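Local coordinates for protein metallo-beta-lactamase (Chryseobacterium indologenes, PDB 3L6N) that hydrolyses the beta-lactam ring of penicillins, cephalosporins and carbapenems as a zinc-dependent class B beta-lactamase, conferring antibiotic resistance, at residues I17-G25 / V43-K51; E28-L36 / I196-K204. All coordinates share one frame; numbering follows the deposited sequence. Where two conformers were deposited one is given.

Contact 1: residues I17-G25 / V43-K51; sequences IYKTFGVFG and VLFDVPWEK
T20 and P48 mark the nearest backbone approach, CA to CA 5.7 Å, where strand 15-24 is met by the chain leaving the end of strand 41-45; no backbone-to-backbone bond joins the two segments. Y18 points its hydroxyl at that exit. Its OH donates to D46 O at 2.7 Å, tilted from the carbonyl plane, while P48 CG lies at the edge of the phenol ring, near its plane. T20 then holds the loop: W49 N donates to OG1 at 3.0 Å in a nearly straight bond (170°). With chi1 at 69°, OG1 sits between the backbone N and the carbonyl carbon, turned to the W49 amide, and CG2 beside the backbone N packs on P48 CB. The two strands lie in the N-terminal sheet of the metallo-beta-lactamase alpha-beta/beta-alpha fold, with strand 27-38 between them, and the loop after strand 41-45 leads W49 to the zinc site, where its indole touches D80. The D46 carboxylate is held separately by T75 and R81. Farther along, F24 lays CE1 over one face of the W49 indole, 3.3 Å from CE2 and offset toward the rim, the F24 ring oblique to the five-membered ring of W49 with planes at 38°. E50, bent at chi2, swings its carboxylate back over the strand, OE1 lying 3.6 Å from G22 CA. Two waters complete this end: one lies 2.9 Å from both E50 N and F21 O, accepting from the amide, and the other accepts from V23 N and donates to E50 OE1 at 2.7 Å.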
loop_
_atom_site.group_PDB
_atom_site.type_symbol
_atom_site.label_atom_id
_atom_site.label_comp_id
_atom_site.label_asym_id
_atom_site.label_seq_id
_atom_site.Cartn_x
_atom_site.Cartn_y
_atom_site.Cartn_z
ATOM N N ILE A 17 -7.199 3.337 -6.933
ATOM C CA ILE A 17 -6.347 4.084 -6.011
ATOM C C ILE A 17 -7.301 4.771 -5.062
ATOM O O ILE A 17 -8.283 5.335 -5.511
ATOM C CB ILE A 17 -5.550 5.178 -6.749
ATOM C CG1 ILE A 17 -4.637 4.542 -7.801
ATOM C CG2 ILE A 17 -4.758 6.044 -5.751
ATOM C CD1 ILE A 17 -4.479 5.409 -9.052
ATOM N N TYR A 18 -7.051 4.689 -3.759
ATOM C CA TYR A 18 -7.831 5.491 -2.814
ATOM C C TYR A 18 -6.931 6.265 -1.862
ATOM O O TYR A 18 -5.875 5.787 -1.451
ATOM C CB TYR A 18 -8.921 4.676 -2.092
ATOM C CG TYR A 18 -8.482 3.771 -0.958
ATOM C CD1 TYR A 18 -8.579 4.195 0.372
ATOM C CD2 TYR A 18 -8.026 2.477 -1.200
ATOM C CE1 TYR A 18 -8.217 3.365 1.427
ATOM C CE2 TYR A 18 -7.663 1.626 -0.146
ATOM C CZ TYR A 18 -7.760 2.081 1.166
ATOM O OH TYR A 18 -7.396 1.273 2.222
ATOM N N LYS A 19 -7.345 7.485 -1.538
ATOM C CA LYS A 19 -6.510 8.361 -0.705
ATOM C C LYS A 19 -7.220 8.562 0.624
ATOM O O LYS A 19 -8.425 8.791 0.641
ATOM C CB LYS A 19 -6.326 9.737 -1.361
ATOM C CG LYS A 19 -5.627 9.765 -2.704
ATOM C CD LYS A 19 -5.438 11.206 -3.193
ATOM C CE LYS A 19 -4.462 12.000 -2.322
ATOM N NZ LYS A 19 -3.003 11.707 -2.537
ATOM N N THR A 20 -6.484 8.430 1.723
ATOM C CA THR A 20 -7.018 8.766 3.054
ATOM C C THR A 20 -6.108 9.769 3.742
ATOM O O THR A 20 -4.951 9.947 3.357
ATOM C CB THR A 20 -7.240 7.527 3.956
ATOM O OG1 THR A 20 -5.991 6.941 4.338
ATOM C CG2 THR A 20 -8.120 6.497 3.249
ATOM N N PHE A 21 -6.655 10.437 4.753
ATOM C CA PHE A 21 -5.999 11.588 5.359
ATOM C C PHE A 21 -5.859 11.396 6.851
ATOM O O PHE A 21 -6.701 10.755 7.487
ATOM C CB PHE A 21 -6.825 12.846 5.092
ATOM C CG PHE A 21 -6.957 13.175 3.638
ATOM C CD1 PHE A 21 -8.038 12.698 2.895
ATOM C CD2 PHE A 21 -5.990 13.947 3.002
ATOM C CE1 PHE A 21 -8.144 12.989 1.532
ATOM C CE2 PHE A 21 -6.095 14.248 1.650
ATOM C CZ PHE A 21 -7.170 13.771 0.916
ATOM N N GLY A 22 -4.793 11.964 7.399
ATOM C CA GLY A 22 -4.595 11.975 8.851
ATOM C C GLY A 22 -3.877 13.239 9.265
ATOM O O GLY A 22 -3.050 13.756 8.519
ATOM N N VAL A 23 -4.206 13.733 10.456
ATOM C CA VAL A 23 -3.540 14.910 11.025
ATOM C C VAL A 23 -2.442 14.469 11.980
ATOM O O VAL A 23 -2.688 13.710 12.914
ATOM C CB VAL A 23 -4.535 15.851 11.762
ATOM C CG1 VAL A 23 -3.787 17.031 12.422
ATOM C CG2 VAL A 23 -5.595 16.368 10.810
ATOM N N PHE A 24 -1.228 14.955 11.726
ATOM C CA PHE A 24 -0.070 14.639 12.551
ATOM C C PHE A 24 0.735 15.908 12.702
ATOM O O PHE A 24 1.014 16.591 11.717
ATOM C CB PHE A 24 0.780 13.523 11.918
ATOM C CG PHE A 24 0.022 12.237 11.719
ATOM C CD1 PHE A 24 -0.569 11.953 10.489
ATOM C CD2 PHE A 24 -0.138 11.336 12.765
ATOM C CE1 PHE A 24 -1.307 10.782 10.305
ATOM C CE2 PHE A 24 -0.876 10.154 12.589
ATOM C CZ PHE A 24 -1.456 9.887 11.360
ATOM N N GLY A 25 1.085 16.241 13.941
ATOM C CA GLY A 25 1.842 17.474 14.208
ATOM C C GLY A 25 1.214 18.720 13.603
ATOM O O GLY A 25 1.911 19.562 13.025
ATOM N N VAL A 43 -10.298 -6.734 -2.560
ATOM C CA VAL A 43 -9.023 -6.892 -1.856
ATOM C C VAL A 43 -8.469 -5.497 -1.561
ATOM O O VAL A 43 -8.310 -4.706 -2.487
ATOM C CB VAL A 43 -8.010 -7.659 -2.730
ATOM C CG1 VAL A 43 -6.696 -7.823 -1.993
ATOM C CG2 VAL A 43 -8.581 -9.045 -3.109
ATOM N N LEU A 44 -8.195 -5.199 -0.286
ATOM C CA LEU A 44 -7.522 -3.937 0.080
ATOM C C LEU A 44 -6.027 -4.128 0.083
ATOM O O LEU A 44 -5.530 -5.156 0.555
ATOM C CB LEU A 44 -7.911 -3.465 1.486
ATOM C CG LEU A 44 -9.373 -3.186 1.774
ATOM C CD1 LEU A 44 -9.467 -2.585 3.170
ATOM C CD2 LEU A 44 -9.972 -2.221 0.748
ATOM N N PHE A 45 -5.325 -3.126 -0.447
ATOM C CA PHE A 45 -3.880 -3.014 -0.322
ATOM C C PHE A 45 -3.576 -1.805 0.529
ATOM O O PHE A 45 -3.613 -0.669 0.052
ATOM C CB PHE A 45 -3.213 -2.951 -1.701
ATOM C CG PHE A 45 -3.438 -4.189 -2.506
ATOM C CD1 PHE A 45 -4.519 -4.281 -3.372
ATOM C CD2 PHE A 45 -2.596 -5.289 -2.351
ATOM C CE1 PHE A 45 -4.756 -5.446 -4.091
ATOM C CE2 PHE A 45 -2.822 -6.456 -3.072
ATOM C CZ PHE A 45 -3.909 -6.526 -3.951
ATOM N N ASP A 46 -3.286 -2.100 1.798
ATOM C CA ASP A 46 -3.170 -1.117 2.878
ATOM C C ASP A 46 -4.522 -0.536 3.237
ATOM O O ASP A 46 -5.476 -0.619 2.466
ATOM C CB ASP A 46 -2.107 -0.064 2.575
ATOM C CG ASP A 46 -0.759 -0.697 2.364
ATOM O OD1 ASP A 46 -0.405 -1.547 3.202
ATOM O OD2 ASP A 46 -0.068 -0.358 1.377
ATOM N N VAL A 47 -4.594 0.027 4.438
ATOM C CA VAL A 47 -5.875 0.399 5.055
ATOM C C VAL A 47 -5.924 1.902 5.332
ATOM O O VAL A 47 -4.874 2.565 5.311
ATOM C CB VAL A 47 -6.104 -0.388 6.370
ATOM C CG1 VAL A 47 -6.111 -1.892 6.108
ATOM C CG2 VAL A 47 -5.046 -0.039 7.413
ATOM N N PRO A 48 -7.129 2.455 5.567
ATOM C CA PRO A 48 -7.177 3.887 5.914
ATOM C C PRO A 48 -6.229 4.260 7.038
ATOM O O PRO A 48 -6.039 3.489 7.989
ATOM C CB PRO A 48 -8.630 4.097 6.332
ATOM C CG PRO A 48 -9.383 3.122 5.483
ATOM C CD PRO A 48 -8.489 1.890 5.446
ATOM N N TRP A 49 -5.620 5.437 6.908
ATOM C CA TRP A 49 -4.661 5.932 7.898
ATOM C C TRP A 49 -5.286 6.018 9.290
ATOM O O TRP A 49 -4.646 5.679 10.289
ATOM C CB TRP A 49 -4.104 7.295 7.479
ATOM C CG TRP A 49 -2.683 7.550 7.945
ATOM C CD1 TRP A 49 -2.020 6.951 8.993
ATOM C CD2 TRP A 49 -1.752 8.472 7.364
ATOM N NE1 TRP A 49 -0.740 7.444 9.090
ATOM C CE2 TRP A 49 -0.547 8.375 8.104
ATOM C CE3 TRP A 49 -1.822 9.376 6.291
ATOM C CZ2 TRP A 49 0.589 9.140 7.794
ATOM C CZ3 TRP A 49 -0.678 10.140 5.978
ATOM C CH2 TRP A 49 0.502 10.018 6.740
ATOM N N GLU A 50 -6.544 6.441 9.340
ATOM C CA GLU A 50 -7.285 6.524 10.592
ATOM C C GLU A 50 -8.182 5.305 10.755
ATOM O O GLU A 50 -9.073 5.073 9.944
ATOM C CB GLU A 50 -8.132 7.806 10.644
ATOM C CG GLU A 50 -7.345 9.115 10.578
ATOM C CD GLU A 50 -6.447 9.375 11.788
ATOM O OE1 GLU A 50 -5.855 10.473 11.819
ATOM O OE2 GLU A 50 -6.320 8.507 12.682
ATOM N N LYS A 51 -7.940 4.531 11.810
ATOM C CA LYS A 51 -8.744 3.349 12.115
ATOM C C LYS A 51 -10.235 3.635 12.287
ATOM O O LYS A 51 -11.058 2.756 12.041
ATOM C CB LYS A 51 -8.184 2.613 13.334
ATOM C CG LYS A 51 -8.340 3.374 14.642
ATOM C CD LYS A 51 -8.062 2.464 15.841
ATOM C CE LYS A 51 -6.617 2.016 15.902
ATOM N NZ LYS A 51 -6.347 1.231 17.148
HETATM O O HOH W 1 -7.775 8.028 7.265
HETATM O O HOH W 2 -7.058 12.826 11.161
#

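Contact 2: residues E28-L36 / I196-K204; sequences EYSANSMYL and IIPGHDEWK. With ZN (zinc ion), chain C.
A single side-chain amide, that of N32, ties together two carbonyls three residues apart: ND2 donates to P198 O and to D201 O, each at 2.9 Å. Both acceptors lie within 5° of the amide plane, so the pair fixes the rotation of the group, and OD1 is taken by K19. The backbone adds a bond from N32 N to G199 O at 2.7 Å. The N32 amide stands almost perpendicular to the W203 indole, OD1 3.9 Å from CD1.

H200, in the loop after strand 195-198, binds zinc through NE2 at 2.1 Å, with D80, C158 and a water as the other ligands. Its opposite nitrogen, ND1, donates to S30 O at 3.1 Å, nearly in the ring plane; in the conformer given, this second-shell bond helps set the imidazole and may make it a stronger donor to the metal. A water links S30 N to D201 OD1. Beyond the polar part, M34 SD rests 4.0 Å from I197 CG1. Strand 27-38, flanked by strands 15-24 and 41-45, thus faces the edge strand 195-198 of the second sheet, and M34 also touches strand 153-157 beside it.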
loop_
_atom_site.group_PDB
_atom_site.type_symbol
_atom_site.label_atom_id
_atom_site.label_comp_id
_atom_site.label_asym_id
_atom_site.label_seq_id
_atom_site.Cartn_x
_atom_site.Cartn_y
_atom_site.Cartn_z
ATOM N N GLU A 28 -2.319 18.191 8.031
ATOM C CA GLU A 28 -2.969 17.035 7.418
ATOM C C GLU A 28 -2.089 16.431 6.323
ATOM O O GLU A 28 -1.529 17.150 5.491
ATOM C CB GLU A 28 -4.338 17.407 6.864
ATOM C CG GLU A 28 -5.170 16.193 6.474
ATOM C CD GLU A 28 -6.606 16.551 6.223
ATOM O OE1 GLU A 28 -6.880 17.150 5.172
ATOM O OE2 GLU A 28 -7.456 16.234 7.080
ATOM N N TYR A 29 -1.979 15.106 6.339
ATOM C CA TYR A 29 -1.179 14.363 5.368
ATOM C C TYR A 29 -2.065 13.355 4.643
ATOM O O TYR A 29 -3.106 12.959 5.158
ATOM C CB TYR A 29 -0.036 13.639 6.074
ATOM C CG TYR A 29 0.979 14.580 6.690
ATOM C CD1 TYR A 29 2.023 15.106 5.924
ATOM C CD2 TYR A 29 0.878 14.960 8.030
ATOM C CE1 TYR A 29 2.952 15.977 6.479
ATOM C CE2 TYR A 29 1.806 15.830 8.596
ATOM C CZ TYR A 29 2.838 16.331 7.816
ATOM O OH TYR A 29 3.755 17.198 8.364
ATOM N N SER A 30 -1.627 12.958 3.454
ATOM C CA SER A 30 -2.358 12.013 2.631
ATOM C C SER A 30 -1.549 10.729 2.523
ATOM O O SER A 30 -0.311 10.744 2.572
ATOM C CB SER A 30 -2.582 12.614 1.242
ATOM O OG SER A 30 -3.621 11.956 0.554
ATOM N N ALA A 31 -2.257 9.614 2.401
ATOM C CA ALA A 31 -1.627 8.335 2.084
ATOM C C ALA A 31 -2.414 7.718 0.951
ATOM O O ALA A 31 -3.643 7.734 0.969
ATOM C CB ALA A 31 -1.645 7.400 3.296
ATOM N N ASN A 32 -1.699 7.167 -0.025
ATOM C CA ASN A 32 -2.332 6.472 -1.144
ATOM C C ASN A 32 -2.314 4.976 -0.925
ATOM O O ASN A 32 -1.266 4.390 -0.666
ATOM C CB ASN A 32 -1.594 6.802 -2.438
ATOM C CG ASN A 32 -1.480 8.277 -2.664
ATOM O OD1 ASN A 32 -2.478 9.000 -2.625
ATOM N ND2 ASN A 32 -0.254 8.751 -2.869
ATOM N N SER A 33 -3.498 4.380 -0.983
ATOM C CA SER A 33 -3.653 2.931 -0.877
ATOM C C SER A 33 -4.377 2.465 -2.130
ATOM O O SER A 33 -4.680 3.271 -3.019
ATOM C CB SER A 33 -4.425 2.576 0.402
ATOM O OG SER A 33 -3.631 2.889 1.549
ATOM N N MET A 34 -4.626 1.162 -2.235
ATOM C CA MET A 34 -5.333 0.649 -3.407
ATOM C C MET A 34 -6.368 -0.373 -2.990
ATOM O O MET A 34 -6.276 -0.964 -1.916
ATOM C CB MET A 34 -4.346 0.012 -4.400
ATOM C CG MET A 34 -3.286 0.978 -4.860
ATOM S SD MET A 34 -2.358 0.408 -6.293
ATOM C CE MET A 34 -3.495 0.792 -7.636
ATOM N N TYR A 35 -7.357 -0.576 -3.848
ATOM C CA TYR A 35 -8.170 -1.778 -3.732
ATOM C C TYR A 35 -8.497 -2.385 -5.080
ATOM O O TYR A 35 -8.515 -1.700 -6.089
ATOM C CB TYR A 35 -9.422 -1.553 -2.868
ATOM C CG TYR A 35 -10.571 -0.734 -3.435
ATOM C CD1 TYR A 35 -11.436 -1.261 -4.404
ATOM C CD2 TYR A 35 -10.849 0.547 -2.932
ATOM C CE1 TYR A 35 -12.547 -0.516 -4.887
ATOM C CE2 TYR A 35 -11.921 1.288 -3.409
ATOM C CZ TYR A 35 -12.768 0.763 -4.370
ATOM O OH TYR A 35 -13.836 1.504 -4.810
ATOM N N LEU A 36 -8.736 -3.690 -5.087
ATOM C CA LEU A 36 -8.968 -4.408 -6.339
ATOM C C LEU A 36 -10.287 -5.156 -6.253
ATOM O O LEU A 36 -10.478 -5.978 -5.365
ATOM C CB LEU A 36 -7.810 -5.381 -6.600
ATOM C CG LEU A 36 -7.851 -6.253 -7.865
ATOM C CD1 LEU A 36 -7.855 -5.430 -9.131
ATOM C CD2 LEU A 36 -6.651 -7.209 -7.833
ATOM N N ILE A 196 3.088 4.124 -11.430
ATOM C CA ILE A 196 3.673 3.701 -10.153
ATOM C C ILE A 196 3.071 4.572 -9.060
ATOM O O ILE A 196 3.129 5.804 -9.139
ATOM C CB ILE A 196 5.215 3.768 -10.163
ATOM C CG1 ILE A 196 5.764 2.867 -11.283
ATOM C CG2 ILE A 196 5.769 3.344 -8.799
ATOM C CD1 ILE A 196 7.261 2.899 -11.447
ATOM N N ILE A 197 2.447 3.934 -8.066
ATOM C CA ILE A 197 1.774 4.680 -7.006
ATOM C C ILE A 197 2.727 4.864 -5.834
ATOM O O ILE A 197 3.172 3.870 -5.246
ATOM C CB ILE A 197 0.498 3.939 -6.509
ATOM C CG1 ILE A 197 -0.465 3.627 -7.668
ATOM C CG2 ILE A 197 -0.210 4.722 -5.373
ATOM C CD1 ILE A 197 -0.951 4.847 -8.449
ATOM N N PRO A 198 3.028 6.127 -5.481
ATOM C CA PRO A 198 3.793 6.411 -4.265
ATOM C C PRO A 198 2.910 6.339 -3.020
ATOM O O PRO A 198 1.700 6.585 -3.095
ATOM C CB PRO A 198 4.284 7.843 -4.488
ATOM C CG PRO A 198 3.190 8.490 -5.304
ATOM C CD PRO A 198 2.592 7.365 -6.157
ATOM N N GLY A 199 3.515 6.006 -1.883
ATOM C CA GLY A 199 2.753 5.822 -0.644
ATOM C C GLY A 199 2.042 7.056 -0.120
ATOM O O GLY A 199 0.956 6.952 0.449
ATOM N N HIS A 200 2.656 8.223 -0.316
ATOM C CA HIS A 200 2.134 9.477 0.217
ATOM C C HIS A 200 2.129 10.574 -0.837
ATOM O O HIS A 200 2.874 10.504 -1.812
ATOM C CB HIS A 200 2.990 9.936 1.400
ATOM C CG HIS A 200 2.988 8.988 2.558
ATOM N ND1 HIS A 200 2.019 9.019 3.537
ATOM C CD2 HIS A 200 3.837 7.989 2.896
ATOM C CE1 HIS A 200 2.271 8.080 4.430
ATOM N NE2 HIS A 200 3.365 7.437 4.063
ATOM N N ASP A 201 1.282 11.582 -0.621
ATOM C CA ASP A 201 1.253 12.803 -1.445
ATOM C C ASP A 201 0.698 12.540 -2.847
ATOM O O ASP A 201 -0.102 11.613 -3.033
ATOM C CB ASP A 201 2.641 13.488 -1.446
ATOM C CG ASP A 201 3.295 13.503 -0.050
ATOM O OD1 ASP A 201 2.692 14.063 0.896
ATOM O OD2 ASP A 201 4.412 12.949 0.111
ATOM N N GLU A 202 1.089 13.355 -3.824
ATOM C CA GLU A 202 0.558 13.249 -5.184
ATOM C C GLU A 202 0.959 11.955 -5.894
ATOM O O GLU A 202 2.148 11.645 -5.993
ATOM C CB GLU A 202 1.020 14.450 -6.019
ATOM C CG GLU A 202 0.080 15.634 -5.976
ATOM C CD GLU A 202 -1.165 15.416 -6.833
ATOM O OE1 GLU A 202 -2.160 16.127 -6.614
ATOM O OE2 GLU A 202 -1.154 14.526 -7.713
ATOM N N TRP A 203 -0.026 11.205 -6.395
ATOM C CA TRP A 203 0.261 10.007 -7.186
ATOM C C TRP A 203 0.284 10.273 -8.690
ATOM O O TRP A 203 0.859 9.495 -9.449
ATOM C CB TRP A 203 -0.710 8.859 -6.859
ATOM C CG TRP A 203 -2.150 9.133 -7.210
ATOM C CD1 TRP A 203 -3.120 9.618 -6.379
ATOM C CD2 TRP A 203 -2.781 8.926 -8.482
ATOM N NE1 TRP A 203 -4.317 9.734 -7.056
ATOM C CE2 TRP A 203 -4.135 9.319 -8.348
ATOM C CE3 TRP A 203 -2.337 8.454 -9.722
ATOM C CZ2 TRP A 203 -5.047 9.243 -9.407
ATOM C CZ3 TRP A 203 -3.238 8.391 -10.778
ATOM C CH2 TRP A 203 -4.581 8.776 -10.613
ATOM N N LYS A 204 -0.354 11.363 -9.111
ATOM C CA LYS A 204 -0.372 11.758 -10.522
ATOM C C LYS A 204 0.949 12.390 -10.960
ATOM O O LYS A 204 1.697 12.933 -10.139
ATOM C CB LYS A 204 -1.504 12.761 -10.777
ATOM C CG LYS A 204 -2.889 12.212 -10.499
ATOM C CD LYS A 204 -3.936 13.281 -10.741
ATOM C CE LYS A 204 -5.320 12.696 -10.614
ATOM N NZ LYS A 204 -6.379 13.725 -10.797
HETATM ZN ZN ZN C . 3.689 5.391 4.531
HETATM O O HOH W 3 0.164 14.718 2.000
HETATM O O HOH W 4 4.506 4.702 6.317
#

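Overall arrangement
Strand 27-38 ties the two contacts together: it runs between strands 15-24 and 41-45, while contact 1 joins the first of these to the loop leaving the second, and it supplies one side of contact 2. Contact 1 stays within the first sheet and its outgoing loop, buried around Y18 but exposed at F24; contact 2 is mostly buried, with none of its touching residues exposed, and joins that sheet to the second. Aromatic packing and waters count for more in contact 1, amide and carbonyl bonds plus a metal ligand in contact 2. Their centres lie about 9 Å apart, and a probable backbone bond runs from Y29 N to G22 O at 2.8 Å. Both converge on the zinc site, where W49 from one meets H200 from the other.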